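Local coordinates for protein nucleoporin NUP82 (PDB 5CWW) that probably serves as a structural component of the nuclear pore complex, through which RNA and proteins are transported, its N-terminal part forming a beta-propeller domain, at residues 102-107 and 148-153; 195-200 and 220-225; 216-221 and 234-239. One frame throughout, in Å; residues are numbered along the deposited sequence. Where two conformers were deposited one is given.

Interaction 1 of 3, residues 102-107 and 148-153; sequences ATAGYR and LHIQDT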
ATOM      1  N   ALA B 102      34.594   5.709  19.552  1.00101.93           N
ATOM      2  CA  ALA B 102      35.992   5.989  19.242  1.00102.60           C
ATOM      3  C   ALA B 102      36.177   6.343  17.767  1.00102.62           C
ATOM      4  O   ALA B 102      37.200   6.911  17.383  1.00103.48           O
ATOM      5  CB  ALA B 102      36.862   4.797  19.608  1.00104.86           C
ATOM      6  N   THR B 103      35.182   6.006  16.948  1.00 98.78           N
ATOM      7  CA  THR B 103      35.240   6.268  15.515  1.00 99.50           C
ATOM      8  C   THR B 103      34.386   7.479  15.158  1.00 97.78           C
ATOM      9  O   THR B 103      33.183   7.503  15.424  1.00 90.49           O
ATOM     10  CB  THR B 103      34.760   5.050  14.700  1.00 99.82           C
ATOM     11  OG1 THR B 103      35.428   3.869  15.160  1.00103.06           O
ATOM     12  CG2 THR B 103      35.043   5.244  13.218  1.00100.17           C
ATOM     13  N   ALA B 104      35.014   8.479  14.551  1.00100.76           N
ATOM     14  CA  ALA B 104      34.316   9.692  14.148  1.00103.29           C
ATOM     15  C   ALA B 104      33.344   9.409  13.007  1.00 99.68           C
ATOM     16  O   ALA B 104      33.687   8.723  12.044  1.00101.93           O
ATOM     17  CB  ALA B 104      35.312  10.765  13.740  1.00105.69           C
ATOM     18  N   GLY B 105      32.130   9.937  13.124  1.00 93.98           N
ATOM     19  CA  GLY B 105      31.129   9.785  12.084  1.00 88.50           C
ATOM     20  C   GLY B 105      30.530   8.392  12.016  1.00 84.55           C
ATOM     21  O   GLY B 105      29.952   8.012  10.997  1.00 83.30           O
ATOM     22  N   TYR B 106      30.673   7.627  13.095  1.00 86.05           N
ATOM     23  CA  TYR B 106      30.134   6.274  13.155  1.00 84.76           C
ATOM     24  C   TYR B 106      29.630   5.943  14.554  1.00 82.78           C
ATOM     25  O   TYR B 106      30.329   6.155  15.541  1.00 85.04           O
ATOM     26  CB  TYR B 106      31.188   5.251  12.729  1.00 90.47           C
ATOM     27  CG  TYR B 106      30.729   3.817  12.883  1.00 94.68           C
ATOM     28  CD1 TYR B 106      29.743   3.292  12.057  1.00 94.94           C
ATOM     29  CD2 TYR B 106      31.277   2.991  13.856  1.00 98.81           C
ATOM     30  CE1 TYR B 106      29.317   1.983  12.195  1.00 95.61           C
ATOM     31  CE2 TYR B 106      30.858   1.680  14.001  1.00 99.81           C
ATOM     32  CZ  TYR B 106      29.877   1.182  13.168  1.00 97.76           C
ATOM     33  OH  TYR B 106      29.455  -0.121  13.306  1.00 97.85           O
ATOM     34  N   ARG B 107      28.409   5.423  14.625  1.00 81.22           N
ATOM     35  CA  ARG B 107      27.801   5.039  15.894  1.00 83.46           C
ATOM     36  C   ARG B 107      26.907   3.822  15.705  1.00 83.96           C
ATOM     37  O   ARG B 107      26.338   3.624  14.631  1.00 78.31           O
ATOM     38  CB  ARG B 107      26.991   6.197  16.479  1.00 85.36           C
ATOM     39  CG  ARG B 107      27.787   7.149  17.361  1.00 90.49           C
ATOM     40  CD  ARG B 107      28.156   6.506  18.690  1.00 94.45           C
ATOM     41  NE  ARG B 107      28.248   7.492  19.763  1.00 98.55           N
ATOM     42  CZ  ARG B 107      28.321   7.190  21.056  1.00102.73           C
ATOM     43  NH1 ARG B 107      28.313   5.923  21.450  1.00103.40           N
ATOM     44  NH2 ARG B 107      28.400   8.157  21.958  1.00105.52           N
ATOM     45  N   LEU B 148      27.796  11.855  16.809  1.00 91.03           N
ATOM     46  CA  LEU B 148      28.697  11.234  15.843  1.00 90.03           C
ATOM     47  C   LEU B 148      30.149  11.667  16.049  1.00 95.89           C
ATOM     48  O   LEU B 148      31.069  11.038  15.525  1.00 93.61           O
ATOM     49  CB  LEU B 148      28.251  11.558  14.415  1.00 87.71           C
ATOM     50  CG  LEU B 148      27.012  10.809  13.916  1.00 85.79           C
ATOM     51  CD1 LEU B 148      26.527  11.390  12.596  1.00 84.63           C
ATOM     52  CD2 LEU B 148      27.301   9.322  13.764  1.00 85.74           C
ATOM     53  N   HIS B 149      30.354  12.744  16.802  1.00102.51           N
ATOM     54  CA  HIS B 149      31.704  13.204  17.118  1.00110.66           C
ATOM     55  C   HIS B 149      32.292  12.406  18.280  1.00115.16           C
ATOM     56  O   HIS B 149      31.565  11.949  19.162  1.00117.99           O
ATOM     57  CB  HIS B 149      31.703  14.695  17.462  1.00113.85           C
ATOM     58  CG  HIS B 149      31.133  15.565  16.384  1.00111.73           C
ATOM     59  ND1 HIS B 149      31.658  15.614  15.112  1.00110.94           N
ATOM     60  CD2 HIS B 149      30.086  16.424  16.392  1.00110.80           C
ATOM     61  CE1 HIS B 149      30.957  16.461  14.380  1.00110.58           C
ATOM     62  NE2 HIS B 149      29.998  16.967  15.133  1.00109.75           N
ATOM     63  N   ILE B 150      33.612  12.241  18.273  1.00119.60           N
ATOM     64  CA  ILE B 150      34.303  11.534  19.346  1.00123.52           C
ATOM     65  C   ILE B 150      34.280  12.367  20.624  1.00130.41           C
ATOM     66  O   ILE B 150      34.339  11.829  21.730  1.00124.89           O
ATOM     67  CB  ILE B 150      35.768  11.214  18.965  1.00127.81           C
ATOM     68  CG1 ILE B 150      35.820  10.443  17.643  1.00127.75           C
ATOM     69  CG2 ILE B 150      36.451  10.408  20.069  1.00131.19           C
ATOM     70  CD1 ILE B 150      37.218  10.286  17.071  1.00131.21           C
ATOM     71  N   GLN B 151      34.184  13.683  20.463  1.00139.94           N
ATOM     72  CA  GLN B 151      34.184  14.602  21.595  1.00144.94           C
ATOM     73  C   GLN B 151      32.979  14.379  22.503  1.00142.51           C
ATOM     74  O   GLN B 151      33.030  14.676  23.696  1.00147.30           O
ATOM     75  CB  GLN B 151      34.204  16.052  21.107  1.00148.59           C
ATOM     76  CG  GLN B 151      35.414  16.404  20.257  1.00150.84           C
ATOM     77  CD  GLN B 151      35.387  17.840  19.770  1.00151.70           C
ATOM     78  OE1 GLN B 151      34.428  18.572  20.013  1.00151.82           O
ATOM     79  NE2 GLN B 151      36.446  18.252  19.081  1.00154.25           N
ATOM     80  N   ASP B 152      31.894  13.860  21.934  1.00139.32           N
ATOM     81  CA  ASP B 152      30.677  13.620  22.699  1.00134.64           C
ATOM     82  C   ASP B 152      30.907  12.526  23.737  1.00131.94           C
ATOM     83  O   ASP B 152      31.206  11.382  23.395  1.00133.77           O
ATOM     84  CB  ASP B 152      29.525  13.238  21.765  1.00131.22           C
ATOM     85  CG  ASP B 152      28.166  13.324  22.441  1.00130.53           C
ATOM     86  OD1 ASP B 152      28.037  12.866  23.596  1.00132.77           O
ATOM     87  OD2 ASP B 152      27.223  13.856  21.817  1.00128.62           O
ATOM     88  N   THR B 153      30.761  12.897  25.007  1.00136.29           N
ATOM     89  CA  THR B 153      30.962  11.980  26.125  1.00134.37           C
ATOM     90  C   THR B 153      29.626  11.599  26.760  1.00131.05           C
ATOM     91  O   THR B 153      29.518  10.570  27.428  1.00135.44           O
ATOM     92  CB  THR B 153      31.878  12.604  27.198  1.00138.07           C
ATOM     93  OG1 THR B 153      33.050  13.143  26.574  1.00138.62           O
ATOM     94  CG2 THR B 153      32.293  11.566  28.237  1.00140.14           C
TER
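The carbonyl oxygen of Leu148 takes the amide hydrogen of Gly105, O to N 2.8 Å, in a nearly straight bond (163° at the hydrogen) that leaves the carbonyl plane by 26°. Gly105 sits at the third position of a type II beta turn from Thr103 to Tyr106 and has positive phi, as that position requires. The turn leads into strand 106-110, an outermost strand of an antiparallel four-stranded blade, and the loop between strands 137-141 and 160-162 of the next blade rests against it. On one flank of the bond, Ile150 holds CG1 anti to its carbonyl carbon (chi1 -55°), which sends the longer branch over the backbone of the turn. Its CD1 lies 3.4 Å from Ala102 O and 3.9 Å from Ala104 CB, at an exposed edge. On the other flank Leu148 brings CD2 to 3.8 Å from Tyr106 N and 4.2 Å from Arg107 CB; this leucine also packs on Trp66. Arg107 sends NE to His147 O and its guanidinium to Phe156 in a cation-pi contact. The attachment is therefore mixed: one backbone bond lined by aliphatic carbon, with the arginine adding a polar hold just outside the segment.

Interaction 2 of 3, residues 195-200 and 220-225; sequences EDAIVR and DLKKLA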
ATOM      1  N   GLU B 195      -0.681  -7.290   5.618  1.00 47.66           N
ATOM      2  CA  GLU B 195      -1.034  -8.218   4.545  1.00 51.13           C
ATOM      3  C   GLU B 195      -2.539  -8.417   4.414  1.00 49.03           C
ATOM      4  O   GLU B 195      -3.057  -8.518   3.304  1.00 50.64           O
ATOM      5  CB  GLU B 195      -0.373  -9.580   4.769  1.00 59.70           C
ATOM      6  CG  GLU B 195       1.074  -9.658   4.327  1.00 67.29           C
ATOM      7  CD  GLU B 195       1.617 -11.073   4.375  1.00 75.77           C
ATOM      8  OE1 GLU B 195       1.115 -11.877   5.189  1.00 77.92           O
ATOM      9  OE2 GLU B 195       2.540 -11.382   3.590  1.00 80.10           O
ATOM     10  N   ASP B 196      -3.242  -8.462   5.542  1.00 46.97           N
ATOM     11  CA  ASP B 196      -4.684  -8.688   5.520  1.00 46.77           C
ATOM     12  C   ASP B 196      -5.437  -7.372   5.325  1.00 44.78           C
ATOM     13  O   ASP B 196      -6.600  -7.243   5.705  1.00 45.99           O
ATOM     14  CB  ASP B 196      -5.143  -9.404   6.799  1.00 52.56           C
ATOM     15  CG  ASP B 196      -4.916  -8.584   8.057  1.00 56.46           C
ATOM     16  OD1 ASP B 196      -4.070  -7.666   8.042  1.00 57.18           O
ATOM     17  OD2 ASP B 196      -5.583  -8.873   9.071  1.00 60.59           O
ATOM     18  N   ALA B 197      -4.753  -6.400   4.723  1.00 45.14           N
ATOM     19  CA  ALA B 197      -5.383  -5.186   4.210  1.00 44.43           C
ATOM     20  C   ALA B 197      -6.092  -4.366   5.284  1.00 45.05           C
ATOM     21  O   ALA B 197      -7.193  -3.864   5.061  1.00 47.22           O
ATOM     22  CB  ALA B 197      -6.366  -5.545   3.096  1.00 43.44           C
ATOM     23  N   ILE B 198      -5.461  -4.231   6.445  1.00 43.35           N
ATOM     24  CA  ILE B 198      -5.950  -3.305   7.454  1.00 41.85           C
ATOM     25  C   ILE B 198      -5.084  -2.052   7.442  1.00 42.43           C
ATOM     26  O   ILE B 198      -3.867  -2.124   7.615  1.00 41.81           O
ATOM     27  CB  ILE B 198      -5.959  -3.937   8.854  1.00 41.83           C
ATOM     28  CG1 ILE B 198      -6.893  -5.153   8.867  1.00 46.58           C
ATOM     29  CG2 ILE B 198      -6.420  -2.923   9.889  1.00 41.16           C
ATOM     30  CD1 ILE B 198      -6.688  -6.059  10.038  1.00 48.55           C
ATOM     31  N   VAL B 199      -5.726  -0.909   7.228  1.00 43.10           N
ATOM     32  CA  VAL B 199      -5.044   0.377   7.162  1.00 43.64           C
ATOM     33  C   VAL B 199      -5.193   1.087   8.498  1.00 45.14           C
ATOM     34  O   VAL B 199      -6.307   1.261   8.995  1.00 45.17           O
ATOM     35  CB  VAL B 199      -5.606   1.263   6.029  1.00 42.00           C
ATOM     36  CG1 VAL B 199      -4.895   2.613   5.988  1.00 41.08           C
ATOM     37  CG2 VAL B 199      -5.476   0.554   4.688  1.00 42.57           C
ATOM     38  N   ARG B 200      -4.067   1.483   9.080  1.00 45.27           N
ATOM     39  CA  ARG B 200      -4.071   2.139  10.382  1.00 47.99           C
ATOM     40  C   ARG B 200      -3.287   3.442  10.360  1.00 48.16           C
ATOM     41  O   ARG B 200      -2.114   3.471   9.986  1.00 49.96           O
ATOM     42  CB  ARG B 200      -3.507   1.198  11.448  1.00 49.07           C
ATOM     43  CG  ARG B 200      -4.530   0.203  11.975  1.00 52.61           C
ATOM     44  CD  ARG B 200      -3.925  -0.713  13.022  1.00 57.69           C
ATOM     45  NE  ARG B 200      -3.343  -1.909  12.418  1.00 60.32           N
ATOM     46  CZ  ARG B 200      -3.894  -3.119  12.427  1.00 62.86           C
ATOM     47  NH1 ARG B 200      -5.057  -3.337  13.024  1.00 62.26           N
ATOM     48  NH2 ARG B 200      -3.267  -4.126  11.839  1.00 62.97           N
ATOM     49  N   ASP B 220     -10.612  -1.786   7.957  1.00 45.79           N
ATOM     50  CA  ASP B 220     -10.526  -3.102   7.342  1.00 46.33           C
ATOM     51  C   ASP B 220     -11.046  -3.011   5.912  1.00 45.76           C
ATOM     52  O   ASP B 220     -12.256  -2.967   5.683  1.00 46.17           O
ATOM     53  CB  ASP B 220     -11.325  -4.129   8.146  1.00 47.85           C
ATOM     54  CG  ASP B 220     -11.066  -5.558   7.701  1.00 49.28           C
ATOM     55  OD1 ASP B 220     -10.508  -5.762   6.600  1.00 47.54           O
ATOM     56  OD2 ASP B 220     -11.431  -6.484   8.456  1.00 52.46           O
ATOM     57  N   LEU B 221     -10.126  -2.979   4.953  1.00 43.33           N
ATOM     58  CA  LEU B 221     -10.486  -2.855   3.542  1.00 44.30           C
ATOM     59  C   LEU B 221     -11.384  -3.995   3.062  1.00 44.72           C
ATOM     60  O   LEU B 221     -12.162  -3.821   2.124  1.00 45.36           O
ATOM     61  CB  LEU B 221      -9.225  -2.789   2.679  1.00 43.87           C
ATOM     62  CG  LEU B 221      -8.256  -1.649   3.010  1.00 43.72           C
ATOM     63  CD1 LEU B 221      -7.071  -1.653   2.056  1.00 42.77           C
ATOM     64  CD2 LEU B 221      -8.951  -0.301   2.982  1.00 45.11           C
ATOM     65  N   LYS B 222     -11.278  -5.154   3.704  1.00 46.21           N
ATOM     66  CA  LYS B 222     -12.073  -6.315   3.314  1.00 47.09           C
ATOM     67  C   LYS B 222     -13.550  -6.105   3.648  1.00 49.79           C
ATOM     68  O   LYS B 222     -14.427  -6.585   2.931  1.00 52.04           O
ATOM     69  CB  LYS B 222     -11.542  -7.577   3.993  1.00 46.74           C
ATOM     70  CG  LYS B 222     -10.077  -7.865   3.682  1.00 44.61           C
ATOM     71  CD  LYS B 222      -9.629  -9.210   4.239  1.00 44.48           C
ATOM     72  CE  LYS B 222      -9.822  -9.296   5.752  1.00 44.40           C
ATOM     73  NZ  LYS B 222      -9.134  -8.178   6.464  1.00 43.61           N
ATOM     74  N   LYS B 223     -13.820  -5.391   4.738  0.50 48.37           N
ATOM     75  CA  LYS B 223     -15.187  -5.017   5.082  0.50 53.82           C
ATOM     76  C   LYS B 223     -15.660  -3.906   4.153  0.50 46.30           C
ATOM     77  O   LYS B 223     -16.762  -3.960   3.606  0.50 50.19           O
ATOM     78  CB  LYS B 223     -15.288  -4.555   6.539  0.50 49.45           C
ATOM     79  CG  LYS B 223     -14.847  -5.581   7.577  0.50 53.67           C
ATOM     80  CD  LYS B 223     -15.192  -5.107   8.986  0.50 53.79           C
ATOM     81  CE  LYS B 223     -14.721  -6.081  10.061  0.50 55.57           C
ATOM     82  NZ  LYS B 223     -13.267  -5.941  10.369  0.50 54.50           N
ATOM     83  N   LEU B 224     -14.806  -2.902   3.978  1.00 47.15           N
ATOM     84  CA  LEU B 224     -15.124  -1.737   3.162  1.00 44.84           C
ATOM     85  C   LEU B 224     -15.426  -2.092   1.707  1.00 44.96           C
ATOM     86  O   LEU B 224     -16.319  -1.504   1.095  1.00 45.85           O
ATOM     87  CB  LEU B 224     -13.961  -0.744   3.218  1.00 43.40           C
ATOM     88  CG  LEU B 224     -14.097   0.550   2.416  1.00 43.39           C
ATOM     89  CD1 LEU B 224     -15.284   1.365   2.892  1.00 42.26           C
ATOM     90  CD2 LEU B 224     -12.815   1.354   2.528  1.00 42.98           C
ATOM     91  N   ALA B 225     -14.696  -3.062   1.168  1.00 43.64           N
ATOM     92  CA  ALA B 225     -14.838  -3.436  -0.240  1.00 43.63           C
ATOM     93  C   ALA B 225     -16.249  -3.922  -0.555  1.00 46.27           C
ATOM     94  O   ALA B 225     -16.752  -3.714  -1.658  1.00 45.90           O
ATOM     95  CB  ALA B 225     -13.821  -4.510  -0.607  1.00 44.35           C
TER
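Ala197 and Leu221 join the turn before strand 198-203 to the start of helix 221-225, at the edge of a four-stranded antiparallel propeller blade. Ile198 and Asp220 form a non-hydrogen-bonded antiparallel pair, and beyond it Leu221 N donates to Ala197 O at 3.1 Å, nearly along the C=O axis. The buried side is tight. Ala197 CB packs on Leu221 CB at 4.0 Å, and Leu221 CD1 meets Val199 CG2 at 3.8 Å, the two branched side chains crossing at a slant; Leu221 CG also stands 3.2 Å from Ala197 O. Leu274 and Leu284 of the next blade touch Leu221 here.

The polar side, where Asp196, Lys222 and Lys223 are partly exposed, is more open and held by salt bridges and hydrogen bonds. Asp220 is the N-cap, its OD1 accepting from Lys222 N and forming a salt bridge with Lys222 NZ (2.8 Å), the two donors approaching from opposite faces of the carboxylate. Bends at chi3 (-58°) and chi4 (-55°) fold the lysine back so that its ammonium bridges this oxygen and Asp196 O. Replacing Lys222 by an alanine removes the ammonium, and Asp196 O would probably lose this donor and Asp220 one counter-charge. In one of its two modelled conformers Lys223 NZ forms a salt bridge with Asp220 OD2 (2.7 Å). Lys222 NZ reaches Asp196 O at 2.8 Å in the carbonyl plane.

Interaction 3 of 3, residues 216-221 and 234-239; sequences TLAIDL and FGVSTS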
ATOM      1  N   THR B 216      -5.450   6.271  15.528  1.00 51.84           N
ATOM      2  CA  THR B 216      -6.585   7.185  15.531  1.00 53.72           C
ATOM      3  C   THR B 216      -7.664   6.677  14.576  1.00 52.11           C
ATOM      4  O   THR B 216      -8.850   6.953  14.756  1.00 53.72           O
ATOM      5  CB  THR B 216      -6.164   8.607  15.126  1.00 54.82           C
ATOM      6  OG1 THR B 216      -5.601   8.584  13.808  1.00 53.82           O
ATOM      7  CG2 THR B 216      -5.138   9.162  16.104  1.00 56.80           C
ATOM      8  N   LEU B 217      -7.233   5.942  13.554  1.00 53.82           N
ATOM      9  CA  LEU B 217      -8.139   5.395  12.549  1.00 51.75           C
ATOM     10  C   LEU B 217      -7.681   4.001  12.142  1.00 49.26           C
ATOM     11  O   LEU B 217      -6.487   3.764  11.956  1.00 50.04           O
ATOM     12  CB  LEU B 217      -8.200   6.307  11.320  1.00 53.87           C
ATOM     13  CG  LEU B 217      -9.218   5.954  10.233  1.00 55.68           C
ATOM     14  CD1 LEU B 217     -10.644   6.090  10.751  1.00 58.34           C
ATOM     15  CD2 LEU B 217      -9.010   6.832   9.005  1.00 56.15           C
ATOM     16  N   ALA B 218      -8.632   3.083  12.018  1.00 48.50           N
ATOM     17  CA  ALA B 218      -8.340   1.709  11.631  1.00 47.20           C
ATOM     18  C   ALA B 218      -9.407   1.231  10.662  1.00 47.37           C
ATOM     19  O   ALA B 218     -10.589   1.196  11.001  1.00 50.22           O
ATOM     20  CB  ALA B 218      -8.276   0.802  12.847  1.00 47.61           C
ATOM     21  N   ILE B 219      -8.982   0.860   9.457  1.00 44.79           N
ATOM     22  CA  ILE B 219      -9.903   0.490   8.390  1.00 45.22           C
ATOM     23  C   ILE B 219      -9.613  -0.915   7.884  1.00 44.11           C
ATOM     24  O   ILE B 219      -8.508  -1.197   7.421  1.00 42.53           O
ATOM     25  CB  ILE B 219      -9.815   1.469   7.198  1.00 47.04           C
ATOM     26  CG1 ILE B 219     -10.012   2.913   7.668  1.00 50.48           C
ATOM     27  CG2 ILE B 219     -10.853   1.110   6.133  1.00 47.04           C
ATOM     28  CD1 ILE B 219      -9.625   3.949   6.632  1.00 51.24           C
ATOM     29  N   ASP B 220     -10.612  -1.786   7.957  1.00 45.79           N
ATOM     30  CA  ASP B 220     -10.526  -3.102   7.342  1.00 46.33           C
ATOM     31  C   ASP B 220     -11.046  -3.011   5.912  1.00 45.76           C
ATOM     32  O   ASP B 220     -12.256  -2.967   5.683  1.00 46.17           O
ATOM     33  CB  ASP B 220     -11.325  -4.129   8.146  1.00 47.85           C
ATOM     34  CG  ASP B 220     -11.066  -5.558   7.701  1.00 49.28           C
ATOM     35  OD1 ASP B 220     -10.508  -5.762   6.600  1.00 47.54           O
ATOM     36  OD2 ASP B 220     -11.431  -6.484   8.456  1.00 52.46           O
ATOM     37  N   LEU B 221     -10.126  -2.979   4.953  1.00 43.33           N
ATOM     38  CA  LEU B 221     -10.486  -2.855   3.542  1.00 44.30           C
ATOM     39  C   LEU B 221     -11.384  -3.995   3.062  1.00 44.72           C
ATOM     40  O   LEU B 221     -12.162  -3.821   2.124  1.00 45.36           O
ATOM     41  CB  LEU B 221      -9.225  -2.789   2.679  1.00 43.87           C
ATOM     42  CG  LEU B 221      -8.256  -1.649   3.010  1.00 43.72           C
ATOM     43  CD1 LEU B 221      -7.071  -1.653   2.056  1.00 42.77           C
ATOM     44  CD2 LEU B 221      -8.951  -0.301   2.982  1.00 45.11           C
ATOM     45  N   PHE B 234     -16.406  -0.349   9.465  1.00 56.96           N
ATOM     46  CA  PHE B 234     -15.163  -0.615   8.745  1.00 53.54           C
ATOM     47  C   PHE B 234     -13.998  -0.768   9.711  1.00 53.24           C
ATOM     48  O   PHE B 234     -12.849  -0.910   9.290  1.00 54.85           O
ATOM     49  CB  PHE B 234     -14.863   0.510   7.754  1.00 50.29           C
ATOM     50  CG  PHE B 234     -16.042   0.914   6.924  1.00 49.23           C
ATOM     51  CD1 PHE B 234     -16.716  -0.019   6.155  1.00 50.44           C
ATOM     52  CD2 PHE B 234     -16.479   2.226   6.914  1.00 48.68           C
ATOM     53  CE1 PHE B 234     -17.804   0.350   5.392  1.00 52.08           C
ATOM     54  CE2 PHE B 234     -17.567   2.603   6.153  1.00 50.16           C
ATOM     55  CZ  PHE B 234     -18.230   1.663   5.390  1.00 51.67           C
ATOM     56  N   GLY B 235     -14.303  -0.740  11.005  1.00 52.15           N
ATOM     57  CA  GLY B 235     -13.285  -0.760  12.038  1.00 51.46           C
ATOM     58  C   GLY B 235     -12.732  -2.146  12.298  1.00 51.36           C
ATOM     59  O   GLY B 235     -13.074  -3.109  11.609  1.00 52.97           O
ATOM     60  N   VAL B 236     -11.869  -2.239  13.303  1.00 50.07           N
ATOM     61  CA  VAL B 236     -11.241  -3.497  13.676  1.00 52.49           C
ATOM     62  C   VAL B 236     -11.474  -3.766  15.156  1.00 54.77           C
ATOM     63  O   VAL B 236     -11.416  -2.854  15.983  1.00 54.80           O
ATOM     64  CB  VAL B 236      -9.727  -3.485  13.387  1.00 53.61           C
ATOM     65  CG1 VAL B 236      -9.103  -4.828  13.739  1.00 53.99           C
ATOM     66  CG2 VAL B 236      -9.468  -3.153  11.925  1.00 53.22           C
ATOM     67  N   SER B 237     -11.737  -5.025  15.479  1.00 58.50           N
ATOM     68  CA  SER B 237     -11.974  -5.433  16.852  1.00 60.61           C
ATOM     69  C   SER B 237     -10.695  -5.941  17.496  1.00 60.04           C
ATOM     70  O   SER B 237      -9.985  -6.766  16.923  1.00 60.97           O
ATOM     71  CB  SER B 237     -13.044  -6.518  16.913  1.00 62.12           C
ATOM     72  OG  SER B 237     -13.160  -7.018  18.233  1.00 63.37           O
ATOM     73  N   THR B 238     -10.418  -5.447  18.696  1.00 62.57           N
ATOM     74  CA  THR B 238      -9.280  -5.914  19.471  1.00 63.95           C
ATOM     75  C   THR B 238      -9.442  -7.394  19.806  1.00 65.92           C
ATOM     76  O   THR B 238      -8.460  -8.130  19.885  1.00 68.36           O
ATOM     77  CB  THR B 238      -9.121  -5.092  20.768  1.00 66.75           C
ATOM     78  OG1 THR B 238      -8.861  -3.723  20.433  1.00 67.24           O
ATOM     79  CG2 THR B 238      -7.978  -5.623  21.626  1.00 67.93           C
ATOM     80  N   SER B 239     -10.689  -7.822  19.985  1.00 66.72           N
ATOM     81  CA  SER B 239     -10.988  -9.202  20.355  1.00 68.96           C
ATOM     82  C   SER B 239     -10.880 -10.177  19.184  1.00 67.52           C
ATOM     83  O   SER B 239     -10.696 -11.376  19.385  1.00 70.54           O
ATOM     84  CB  SER B 239     -12.394  -9.288  20.951  1.00 71.67           C
ATOM     85  OG  SER B 239     -12.534  -8.405  22.048  1.00 72.72           O
TER
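Asp220 N donates to Phe234 O across 2.7 Å in an almost linear bond, 174° at the hydrogen, which ties the end of strand 217-220 to an irregular segment crossing beside it. Two CA-H...O contacts flank it: Gly235 CA lies 3.5 Å from Ala218 O with its hydrogen aimed straight at the oxygen, and Ile219 CA lies 3.4 Å from Phe234 O. That carbonyl is thus approached by both an amide and a CA-H group.

Around this backbone core the side chains separate onto two sides. Ala218 CB touches Val236 CG2 at 4.2 Å, and Val236 CG2 also comes within 4.3 Å of Asp220 CB. Asp220 CB is 3.7 Å from Phe234 O, while CG, anti to the backbone N (chi1 -170°), turns the carboxylate to the lysines of the helix start. Strand 217-220 is the outermost strand of its antiparallel blade. A classic beta bulge at its start sets Thr216 and Leu217 together opposite Val201 of strand 198-203. Phe234 and Gly235 lie beyond the edge of the strand, and Val236 passes over the sheet face to pack on Ile198.

On the other side, Ile219 CG2 meets Phe234 CB at 4.4 Å. The phenyl ring leads away from the strand to Leu224 and Ala227, while Ile219 also touches Leu224; Ile219 and Phe234 both pack on Val366.

Interactions 2 and 3 adjoin, their centres 8 Å apart, and share Asp220 and Leu221 where strand 217-220 passes into helix 221-225. Interaction 1 lies apart in an earlier pair of blades, its centre about 45 Å from that of interaction 2 and 33 Å from the centre of the chain. Interaction 2 is the buried one, combining leucine packing with a salt-bridge network; the other two are partly buried, and each has a single backbone hydrogen bond with aliphatic contacts around it. Interaction 1 joins neighbouring blades, whereas interactions 2 and 3 engage the same edge strand. A probable backbone hydrogen bond from Ile219 N to Val199 O joins them.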